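Local structure of lectin 2 (Agrocybe aegerita, 4TQJ) at residues F327-F341 with I353-Y365. The protein is a fungal lectin that specifically recognises N-acetylglucosamine at the non-reducing end of sugar chains. The protein carries 1 engineered substitution. Numbering follows the deposited sequence.
Sequences FGVQQGWTVSKHRRF and IIGFGEKETLVSY
The W333 indole drives its six-membered end into the backbone of G355 and G357, with CH2 3.5 Å from the carbonyl carbon of G355. It packs the loop against a blade of a beta-propeller, a four-stranded antiparallel sheet in which strand 339-343 leads into strand 352-356 and then 361-364. With no side chain on G355 in the strand or on G357 in the turn, the indole can lie directly against the backbone. F327, in the connection from the preceding blade, sets CD1 over one face of the indole, toward its rim. The F327 ring takes a CH-pi contact from I353 CG2, 4.0 Å from the ring centroid, while its CZ reaches L362 CB; the ring also touches F301 of that preceding blade. R340 ties the loop to the strand: with a bend at chi3 (-74°) the guanidinium comes to the loop, where NH1 bonds the carbonyl oxygen of F327 and W333 CB lies over one face, toward the rim.

The hairpin is held by paired backbone bonds between R339 and F356 and between F341 and I354. On the face carrying these four side chains, F341 points its edge at the F356 ring with planes 55° apart, CE2 standing over the ring centre. The extended R339 side chain passes F356 CD2 and ends at W389 O and T394 OG1.

H338, just ahead of strand 339-343, is held through both ring nitrogens, one of them by E358 in the turn after strand 352-356. ND1 accepts the amide of T334, and NE2 donates in its ring plane to E358 OE1 at 2.8 Å.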
loop_
_atom_site.group_PDB
_atom_site.type_symbol
_atom_site.label_atom_id
_atom_site.label_comp_id
_atom_site.label_asym_id
_atom_site.label_seq_id
_atom_site.Cartn_x
_atom_site.Cartn_y
_atom_site.Cartn_z
ATOM N N PHE A 327 25.514 -3.491 12.940
ATOM C CA PHE A 327 24.873 -2.193 13.175
ATOM C C PHE A 327 25.328 -1.532 14.469
ATOM O O PHE A 327 24.660 -0.631 14.989
ATOM C CB PHE A 327 23.350 -2.328 13.188
ATOM C CG PHE A 327 22.779 -2.771 11.877
ATOM C CD1 PHE A 327 22.776 -1.916 10.795
ATOM C CD2 PHE A 327 22.264 -4.045 11.727
ATOM C CE1 PHE A 327 22.248 -2.311 9.594
ATOM C CE2 PHE A 327 21.749 -4.447 10.516
ATOM C CZ PHE A 327 21.742 -3.572 9.459
ATOM N N GLY A 328 26.467 -1.981 14.988
ATOM C CA GLY A 328 26.959 -1.466 16.248
ATOM C C GLY A 328 28.211 -0.631 16.124
ATOM O O GLY A 328 28.767 -0.459 15.027
ATOM N N VAL A 329 28.677 -0.128 17.267
ATOM C CA VAL A 329 29.869 0.720 17.291
ATOM C C VAL A 329 31.107 -0.020 16.770
ATOM O O VAL A 329 31.942 0.558 16.081
ATOM C CB VAL A 329 30.152 1.273 18.704
ATOM C CG1 VAL A 329 31.397 2.173 18.698
ATOM C CG2 VAL A 329 28.934 2.034 19.238
ATOM N N GLN A 330 31.233 -1.290 17.112
ATOM C CA GLN A 330 32.375 -2.089 16.662
ATOM C C GLN A 330 32.461 -2.126 15.136
ATOM O O GLN A 330 33.542 -1.989 14.559
ATOM C CB GLN A 330 32.259 -3.496 17.225
ATOM C CG GLN A 330 33.246 -4.496 16.680
ATOM C CD GLN A 330 32.966 -5.861 17.213
ATOM O OE1 GLN A 330 32.632 -6.020 18.385
ATOM N NE2 GLN A 330 33.069 -6.863 16.358
ATOM N N GLN A 331 31.310 -2.284 14.482
ATOM C CA GLN A 331 31.257 -2.337 13.024
ATOM C C GLN A 331 31.411 -0.963 12.359
ATOM O O GLN A 331 31.465 -0.853 11.141
ATOM C CB GLN A 331 29.970 -3.031 12.554
ATOM C CG GLN A 331 29.856 -4.482 13.009
ATOM C CD GLN A 331 29.306 -4.623 14.415
ATOM O OE1 GLN A 331 28.717 -3.693 14.953
ATOM N NE2 GLN A 331 29.504 -5.793 15.023
ATOM N N GLY A 332 31.508 0.092 13.156
ATOM C CA GLY A 332 31.807 1.395 12.590
ATOM C C GLY A 332 30.619 2.326 12.457
ATOM O O GLY A 332 30.754 3.426 11.937
ATOM N N TRP A 333 29.451 1.896 12.922
ATOM C CA TRP A 333 28.260 2.740 12.836
ATOM C C TRP A 333 28.333 3.932 13.794
ATOM O O TRP A 333 28.716 3.779 14.950
ATOM C CB TRP A 333 26.998 1.900 13.080
ATOM C CG TRP A 333 26.766 0.933 11.962
ATOM C CD1 TRP A 333 27.454 -0.216 11.725
ATOM C CD2 TRP A 333 25.792 1.043 10.918
ATOM N NE1 TRP A 333 26.973 -0.837 10.595
ATOM C CE2 TRP A 333 25.948 -0.086 10.082
ATOM C CE3 TRP A 333 24.798 1.982 10.609
ATOM C CZ2 TRP A 333 25.157 -0.300 8.955
ATOM C CZ3 TRP A 333 24.003 1.764 9.483
ATOM C CH2 TRP A 333 24.184 0.630 8.676
ATOM N N THR A 334 27.979 5.119 13.306
ATOM C CA THR A 334 28.022 6.316 14.135
ATOM C C THR A 334 26.724 7.087 14.057
ATOM O O THR A 334 26.059 7.134 13.010
ATOM C CB THR A 334 29.149 7.288 13.720
ATOM O OG1 THR A 334 28.824 7.885 12.457
ATOM C CG2 THR A 334 30.474 6.567 13.620
ATOM N N VAL A 335 26.370 7.703 15.173
ATOM C CA VAL A 335 25.156 8.494 15.257
ATOM C C VAL A 335 25.237 9.724 14.348
ATOM O O VAL A 335 24.221 10.182 13.823
ATOM C CB VAL A 335 24.896 8.925 16.717
ATOM C CG1 VAL A 335 23.601 9.690 16.824
ATOM C CG2 VAL A 335 24.869 7.698 17.638
ATOM N N SER A 336 26.445 10.249 14.151
ATOM C CA SER A 336 26.621 11.484 13.377
ATOM C C SER A 336 26.544 11.316 11.858
ATOM O O SER A 336 26.350 12.300 11.143
ATOM C CB SER A 336 27.942 12.147 13.727
ATOM O OG SER A 336 29.014 11.283 13.409
ATOM N N LYS A 337 26.691 10.090 11.362
ATOM C CA LYS A 337 26.720 9.854 9.923
ATOM C C LYS A 337 25.662 8.895 9.433
ATOM O O LYS A 337 25.224 8.967 8.283
ATOM C CB LYS A 337 28.082 9.309 9.493
ATOM C CG LYS A 337 29.216 10.289 9.600
ATOM C CD LYS A 337 30.456 9.744 8.909
ATOM C CE LYS A 337 31.563 10.784 8.919
ATOM N NZ LYS A 337 31.812 11.346 10.287
ATOM N N HIS A 338 25.273 7.963 10.291
ATOM C CA HIS A 338 24.445 6.861 9.832
ATOM C C HIS A 338 23.059 6.912 10.461
ATOM O O HIS A 338 22.862 7.510 11.526
ATOM C CB HIS A 338 25.151 5.520 10.077
ATOM C CG HIS A 338 26.581 5.507 9.625
ATOM N ND1 HIS A 338 27.626 5.172 10.460
ATOM C CD2 HIS A 338 27.138 5.793 8.425
ATOM C CE1 HIS A 338 28.765 5.257 9.794
ATOM N NE2 HIS A 338 28.498 5.635 8.558
ATOM N N ARG A 339 22.091 6.319 9.775
ATOM C CA ARG A 339 20.718 6.336 10.248
ATOM C C ARG A 339 20.264 4.913 10.491
ATOM O O ARG A 339 20.406 4.059 9.624
ATOM C CB ARG A 339 19.813 7.015 9.224
ATOM C CG ARG A 339 19.976 8.526 9.145
ATOM C CD ARG A 339 18.989 9.137 8.152
ATOM N NE ARG A 339 19.041 10.602 8.149
ATOM C CZ ARG A 339 19.793 11.329 7.325
ATOM N NH1 ARG A 339 20.556 10.732 6.428
ATOM N NH2 ARG A 339 19.778 12.657 7.395
ATOM N N ARG A 340 19.723 4.647 11.674
ATOM C CA ARG A 340 19.164 3.327 11.943
ATOM C C ARG A 340 17.691 3.393 12.347
ATOM O O ARG A 340 17.259 4.351 12.992
ATOM C CB ARG A 340 20.007 2.577 12.980
ATOM C CG ARG A 340 21.340 2.066 12.398
ATOM C CD ARG A 340 22.381 1.841 13.484
ATOM N NE ARG A 340 22.914 3.115 13.971
ATOM C CZ ARG A 340 23.833 3.220 14.925
ATOM N NH1 ARG A 340 24.321 2.132 15.491
ATOM N NH2 ARG A 340 24.263 4.412 15.314
ATOM N N PHE A 341 16.934 2.377 11.937
ATOM C CA PHE A 341 15.501 2.318 12.192
ATOM C C PHE A 341 15.096 0.919 12.622
ATOM O O PHE A 341 15.698 -0.083 12.214
ATOM C CB PHE A 341 14.693 2.695 10.940
ATOM C CG PHE A 341 15.196 3.923 10.221
ATOM C CD1 PHE A 341 14.597 5.149 10.421
ATOM C CD2 PHE A 341 16.269 3.842 9.336
ATOM C CE1 PHE A 341 15.054 6.285 9.741
ATOM C CE2 PHE A 341 16.730 4.970 8.665
ATOM C CZ PHE A 341 16.112 6.190 8.862
ATOM N N ILE A 353 15.108 -4.484 11.077
ATOM C CA ILE A 353 16.149 -3.498 11.294
ATOM C C ILE A 353 16.757 -3.090 9.973
ATOM O O ILE A 353 17.164 -3.940 9.178
ATOM C CB ILE A 353 17.235 -4.027 12.254
ATOM C CG1 ILE A 353 16.731 -3.948 13.701
ATOM C CG2 ILE A 353 18.533 -3.239 12.080
ATOM C CD1 ILE A 353 17.405 -4.919 14.646
ATOM N N ILE A 354 16.794 -1.784 9.730
ATOM C CA ILE A 354 17.408 -1.261 8.520
ATOM C C ILE A 354 18.358 -0.134 8.899
ATOM O O ILE A 354 18.062 0.678 9.779
ATOM C CB ILE A 354 16.364 -0.772 7.490
ATOM C CG1 ILE A 354 17.059 -0.157 6.263
ATOM C CG2 ILE A 354 15.438 0.252 8.115
ATOM C CD1 ILE A 354 16.107 0.171 5.104
ATOM N N GLY A 355 19.512 -0.106 8.251
ATOM C CA GLY A 355 20.530 0.878 8.572
ATOM C C GLY A 355 21.095 1.501 7.318
ATOM O O GLY A 355 21.513 0.782 6.414
ATOM N N PHE A 356 21.083 2.832 7.256
ATOM C CA PHE A 356 21.695 3.556 6.152
ATOM C C PHE A 356 23.160 3.783 6.512
ATOM O O PHE A 356 23.474 4.678 7.294
ATOM C CB PHE A 356 21.005 4.907 5.920
ATOM C CG PHE A 356 19.525 4.804 5.569
ATOM C CD1 PHE A 356 18.922 3.578 5.340
ATOM C CD2 PHE A 356 18.746 5.946 5.484
ATOM C CE1 PHE A 356 17.558 3.498 5.023
ATOM C CE2 PHE A 356 17.390 5.871 5.182
ATOM C CZ PHE A 356 16.797 4.641 4.953
ATOM N N GLY A 357 24.042 2.963 5.954
ATOM C CA GLY A 357 25.449 2.957 6.340
ATOM C C GLY A 357 26.345 3.918 5.577
ATOM O O GLY A 357 25.880 4.898 5.003
ATOM N N GLU A 358 27.646 3.646 5.594
ATOM C CA GLU A 358 28.613 4.524 4.944
ATOM C C GLU A 358 28.400 4.537 3.433
ATOM O O GLU A 358 28.329 5.598 2.824
ATOM C CB GLU A 358 30.053 4.092 5.269
ATOM C CG GLU A 358 31.110 5.094 4.839
ATOM C CD GLU A 358 31.174 6.324 5.730
ATOM O OE1 GLU A 358 30.336 6.471 6.640
ATOM O OE2 GLU A 358 32.077 7.153 5.526
ATOM N N LYS A 359 28.288 3.351 2.846
ATOM C CA LYS A 359 28.194 3.203 1.396
ATOM C C LYS A 359 27.037 2.292 0.982
ATOM O O LYS A 359 26.727 2.167 -0.207
ATOM C CB LYS A 359 29.500 2.622 0.847
ATOM C CG LYS A 359 30.760 3.180 1.504
ATOM C CD LYS A 359 30.818 4.711 1.457
ATOM C CE LYS A 359 31.424 5.224 0.166
ATOM N NZ LYS A 359 32.802 4.678 -0.065
ATOM N N GLU A 360 26.411 1.651 1.965
ATOM C CA GLU A 360 25.327 0.713 1.713
ATOM C C GLU A 360 24.178 0.878 2.704
ATOM O O GLU A 360 24.386 1.244 3.860
ATOM C CB GLU A 360 25.835 -0.726 1.822
ATOM C CG GLU A 360 26.579 -1.248 0.625
ATOM C CD GLU A 360 26.847 -2.732 0.749
ATOM O OE1 GLU A 360 27.626 -3.115 1.646
ATOM O OE2 GLU A 360 26.267 -3.517 -0.034
ATOM N N THR A 361 22.971 0.581 2.240
ATOM C CA THR A 361 21.815 0.428 3.114
ATOM C C THR A 361 21.596 -1.060 3.382
ATOM O O THR A 361 21.339 -1.833 2.459
ATOM C CB THR A 361 20.559 1.021 2.473
ATOM O OG1 THR A 361 20.648 2.454 2.493
ATOM C CG2 THR A 361 19.305 0.571 3.227
ATOM N N LEU A 362 21.722 -1.458 4.645
ATOM C CA LEU A 362 21.640 -2.859 5.030
ATOM C C LEU A 362 20.373 -3.152 5.813
ATOM O O LEU A 362 19.779 -2.264 6.425
ATOM C CB LEU A 362 22.840 -3.247 5.887
ATOM C CG LEU A 362 24.221 -2.956 5.303
ATOM C CD1 LEU A 362 25.287 -3.485 6.257
ATOM C CD2 LEU A 362 24.351 -3.598 3.947
ATOM N N VAL A 363 19.970 -4.410 5.809
ATOM C CA VAL A 363 18.736 -4.770 6.467
ATOM C C VAL A 363 18.906 -6.149 7.074
ATOM O O VAL A 363 19.623 -6.991 6.539
ATOM C CB VAL A 363 17.547 -4.722 5.456
ATOM C CG1 VAL A 363 17.706 -5.790 4.398
ATOM C CG2 VAL A 363 16.207 -4.880 6.156
ATOM N N SER A 364 18.267 -6.370 8.213
ATOM C CA SER A 364 18.133 -7.711 8.739
ATOM C C SER A 364 16.681 -7.926 9.127
ATOM O O SER A 364 16.089 -7.085 9.797
ATOM C CB SER A 364 19.057 -7.913 9.945
ATOM O OG SER A 364 18.703 -9.082 10.651
ATOM N N TYR A 365 16.110 -9.052 8.707
ATOM C CA TYR A 365 14.700 -9.302 8.934
ATOM C C TYR A 365 14.405 -10.094 10.195
ATOM O O TYR A 365 15.083 -11.072 10.505
ATOM C CB TYR A 365 14.065 -9.961 7.705
ATOM C CG TYR A 365 14.190 -9.100 6.478
ATOM C CD1 TYR A 365 13.462 -7.926 6.363
ATOM C CD2 TYR A 365 15.072 -9.430 5.456
ATOM C CE1 TYR A 365 13.585 -7.117 5.252
ATOM C CE2 TYR A 365 15.204 -8.626 4.337
ATOM C CZ TYR A 365 14.455 -7.472 4.241
ATOM O OH TYR A 365 14.575 -6.660 3.140
#